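Local atomic coordinates of thiosulfate sulfurtransferase (Pseudomonas aeruginosa, PDB entry 1YT8), a protein that probably transfers sulfur from thiosulfate to cyanide, as a thiosulfate sulfurtransferase built from four rhodanese-like domains in one chain. Residues Gly195-Ile200 with Leu310-Asp315. Numbering follows the deposited sequence.
Sequences GRTRSI and LVQETD. With SO3 (sulfite ion), chain B.
Gln312 CG lies over one face of the Arg198 guanidinium, and the sulfite ion sits at its edge with the sulfur in plane. The amide of Gln312 is turned only 16° from the guanidinium plane, while the two side chains cross at about a right angle. Gly195-Ile200 is the later part of the rhodanese active-site loop that begins at Cys193, running into helix 197-208; Leu310-Asp315, from the next rhodanese-like domain, brings the end of helix 307-312 against it, so the pocket is completed across a domain boundary. Arg198 grips the anion three times: its backbone N reaches sulfite O3 at 2.7 Å, NE meets the same oxygen at 2.9 Å, and NH2 meets O1. A bend at chi3 (-67°) curls the side chain back round the ion, and Glu157 and Gln309 hold NH1. Gly195 N donates to O1 in a fairly straight bond (163°), Arg196 N gives O2 a weak one, and Ala194 N adds another, a cradle of backbone N-H groups characteristic of the family. The Arg198 guanidinium, together with these N-H groups, would help to stabilise a bound anion. CG of Gln312 is anti to the backbone N and the chain bends at chi2, packing OE1 tightly on Thr197 CG2 (3.1 Å) and against Arg198 CG (3.4 Å), without a hydrogen bond between the side chains. Its NE2 stays 3.9 Å from sulfite O3. A water bridges instead: it accepts from Thr197 OG1 at 2.6 Å and weakly from Gln312 NE2, and donates to sulfite O2 at 2.9 Å.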
ATOM      1  N   GLY A 195      11.306   5.372  -9.402  1.00 15.12           N
ATOM      2  CA  GLY A 195      10.832   5.930 -10.650  1.00 13.18           C
ATOM      3  C   GLY A 195      10.820   7.442 -10.583  1.00 13.37           C
ATOM      4  O   GLY A 195      11.877   8.081 -10.599  1.00 13.64           O
ATOM      5  N   ARG A 196       9.623   8.011 -10.472  1.00 12.68           N
ATOM      6  CA  ARG A 196       9.455   9.460 -10.436  1.00 14.55           C
ATOM      7  C   ARG A 196       8.594  10.000  -9.293  1.00 12.04           C
ATOM      8  O   ARG A 196       8.939  11.000  -8.668  1.00 13.21           O
ATOM      9  CB  ARG A 196       8.811   9.933 -11.745  1.00 15.13           C
ATOM     10  CG  ARG A 196       9.600   9.649 -13.008  1.00 15.43           C
ATOM     11  CD  ARG A 196       8.705   9.773 -14.237  1.00 16.10           C
ATOM     12  NE  ARG A 196       7.977  11.037 -14.268  1.00 14.92           N
ATOM     13  CZ  ARG A 196       8.529  12.221 -14.512  1.00 16.98           C
ATOM     14  NH1 ARG A 196       9.831  12.314 -14.751  1.00 15.69           N
ATOM     15  NH2 ARG A 196       7.772  13.314 -14.519  1.00 14.07           N
ATOM     16  N   THR A 197       7.480   9.330  -9.021  1.00 12.70           N
ATOM     17  CA  THR A 197       6.520   9.817  -8.033  1.00 11.20           C
ATOM     18  C   THR A 197       7.011  10.383  -6.715  1.00 11.42           C
ATOM     19  O   THR A 197       6.832  11.570  -6.454  1.00 11.66           O
ATOM     20  CB  THR A 197       5.456   8.757  -7.727  1.00 13.58           C
ATOM     21  OG1 THR A 197       4.981   8.199  -8.959  1.00 10.13           O
ATOM     22  CG2 THR A 197       4.278   9.398  -6.989  1.00 11.77           C
ATOM     23  N   ARG A 198       7.607   9.549  -5.871  1.00  9.97           N
ATOM     24  CA  ARG A 198       8.076  10.039  -4.582  1.00 11.59           C
ATOM     25  C   ARG A 198       9.182  11.091  -4.686  1.00 10.43           C
ATOM     26  O   ARG A 198       9.341  11.906  -3.777  1.00 12.44           O
ATOM     27  CB  ARG A 198       8.495   8.858  -3.697  1.00 11.19           C
ATOM     28  CG  ARG A 198       7.281   8.115  -3.118  1.00  9.05           C
ATOM     29  CD  ARG A 198       7.634   6.761  -2.502  1.00 13.75           C
ATOM     30  NE  ARG A 198       8.077   5.806  -3.513  1.00 12.62           N
ATOM     31  CZ  ARG A 198       8.374   4.532  -3.269  1.00 14.96           C
ATOM     32  NH1 ARG A 198       8.277   4.039  -2.039  1.00 11.40           N
ATOM     33  NH2 ARG A 198       8.787   3.753  -4.255  1.00 12.74           N
ATOM     34  N   SER A 199       9.930  11.098  -5.788  1.00 11.10           N
ATOM     35  CA  SER A 199      10.985  12.100  -5.949  1.00 11.75           C
ATOM     36  C   SER A 199      10.368  13.462  -6.255  1.00 10.30           C
ATOM     37  O   SER A 199      10.877  14.494  -5.812  1.00 12.50           O
ATOM     38  CB  SER A 199      11.975  11.706  -7.058  1.00  9.30           C
ATOM     39  OG  SER A 199      11.423  11.864  -8.358  1.00 12.86           O
ATOM     40  N   ILE A 200       9.270  13.468  -7.011  1.00 11.76           N
ATOM     41  CA  ILE A 200       8.580  14.715  -7.353  1.00 12.43           C
ATOM     42  C   ILE A 200       7.920  15.289  -6.095  1.00 11.57           C
ATOM     43  O   ILE A 200       8.065  16.473  -5.786  1.00 12.59           O
ATOM     44  CB  ILE A 200       7.485  14.485  -8.429  1.00 11.88           C
ATOM     45  CG1 ILE A 200       8.129  14.091  -9.760  1.00 10.12           C
ATOM     46  CG2 ILE A 200       6.650  15.756  -8.611  1.00 12.23           C
ATOM     47  CD1 ILE A 200       7.139  13.570 -10.799  1.00 14.59           C
ATOM     48  N   LEU A 310       2.017   6.733   2.904  1.00 14.27           N
ATOM     49  CA  LEU A 310       0.579   7.001   2.978  1.00 13.23           C
ATOM     50  C   LEU A 310       0.217   7.816   1.736  1.00 12.87           C
ATOM     51  O   LEU A 310      -0.836   7.621   1.121  1.00 13.23           O
ATOM     52  CB  LEU A 310       0.236   7.797   4.239  1.00 13.56           C
ATOM     53  CG  LEU A 310      -1.219   8.273   4.382  1.00 14.89           C
ATOM     54  CD1 LEU A 310      -2.170   7.086   4.357  1.00 15.12           C
ATOM     55  CD2 LEU A 310      -1.375   9.044   5.687  1.00 12.85           C
ATOM     56  N   VAL A 311       1.112   8.725   1.366  1.00 13.41           N
ATOM     57  CA  VAL A 311       0.909   9.568   0.200  1.00 13.31           C
ATOM     58  C   VAL A 311       1.091   8.771  -1.096  1.00 13.22           C
ATOM     59  O   VAL A 311       0.419   9.040  -2.091  1.00 15.22           O
ATOM     60  CB  VAL A 311       1.884  10.773   0.228  1.00 14.53           C
ATOM     61  CG1 VAL A 311       1.783  11.585  -1.070  1.00 12.01           C
ATOM     62  CG2 VAL A 311       1.545  11.673   1.427  1.00 13.58           C
ATOM     63  N   GLN A 312       1.980   7.780  -1.069  1.00 13.35           N
ATOM     64  CA  GLN A 312       2.270   6.947  -2.241  1.00 13.06           C
ATOM     65  C   GLN A 312       1.280   5.795  -2.476  1.00 12.93           C
ATOM     66  O   GLN A 312       0.960   5.479  -3.620  1.00 13.64           O
ATOM     67  CB  GLN A 312       3.691   6.378  -2.123  1.00 13.06           C
ATOM     68  CG  GLN A 312       4.111   5.410  -3.228  1.00 12.70           C
ATOM     69  CD  GLN A 312       4.333   6.085  -4.573  1.00 15.57           C
ATOM     70  OE1 GLN A 312       4.375   7.315  -4.671  1.00 15.88           O
ATOM     71  NE2 GLN A 312       4.492   5.278  -5.616  1.00 16.35           N
ATOM     72  N   GLU A 313       0.800   5.170  -1.402  1.00 12.87           N
ATOM     73  CA  GLU A 313      -0.126   4.039  -1.526  1.00 13.14           C
ATOM     74  C   GLU A 313      -1.425   4.314  -0.770  1.00 12.33           C
ATOM     75  O   GLU A 313      -1.947   3.444  -0.075  1.00 13.46           O
ATOM     76  CB  GLU A 313       0.524   2.765  -0.961  1.00 14.22           C
ATOM     77  CG  GLU A 313       1.950   2.503  -1.442  1.00 14.63           C
ATOM     78  CD  GLU A 313       2.536   1.211  -0.882  1.00 18.74           C
ATOM     79  OE1 GLU A 313       2.259   0.889   0.295  1.00 17.84           O
ATOM     80  OE2 GLU A 313       3.284   0.523  -1.613  1.00 20.96           O
ATOM     81  N   THR A 314      -1.948   5.523  -0.931  1.00 13.91           N
ATOM     82  CA  THR A 314      -3.160   5.957  -0.241  1.00 13.49           C
ATOM     83  C   THR A 314      -4.338   4.974  -0.285  1.00 15.31           C
ATOM     84  O   THR A 314      -5.023   4.771   0.721  1.00 15.09           O
ATOM     85  CB  THR A 314      -3.624   7.325  -0.793  1.00 14.52           C
ATOM     86  OG1 THR A 314      -2.484   8.183  -0.959  1.00 12.07           O
ATOM     87  CG2 THR A 314      -4.594   7.989   0.167  1.00 14.79           C
ATOM     88  N   ASP A 315      -4.564   4.365  -1.444  1.00 13.48           N
ATOM     89  CA  ASP A 315      -5.673   3.431  -1.617  1.00 14.42           C
ATOM     90  C   ASP A 315      -5.567   2.116  -0.835  1.00 14.96           C
ATOM     91  O   ASP A 315      -6.557   1.393  -0.703  1.00 16.61           O
ATOM     92  CB  ASP A 315      -5.868   3.137  -3.106  1.00 15.81           C
ATOM     93  CG  ASP A 315      -4.634   2.545  -3.747  1.00 15.32           C
ATOM     94  OD1 ASP A 315      -3.601   3.247  -3.814  1.00 17.07           O
ATOM     95  OD2 ASP A 315      -4.698   1.372  -4.176  1.00 16.06           O
TER
HETATM   96  S   SO3 B 540       9.072   6.334  -7.198  1.00 26.35           S
HETATM   97  O1  SO3 B 540       9.787   5.164  -6.635  1.00 22.06           O
HETATM   98  O2  SO3 B 540       8.479   6.011  -8.513  1.00 28.52           O
HETATM   99  O3  SO3 B 540       8.044   6.867  -6.265  1.00 20.72           O
HETATM  100  O   HOH W   1       5.646   5.665  -8.777  1.00 25.75           O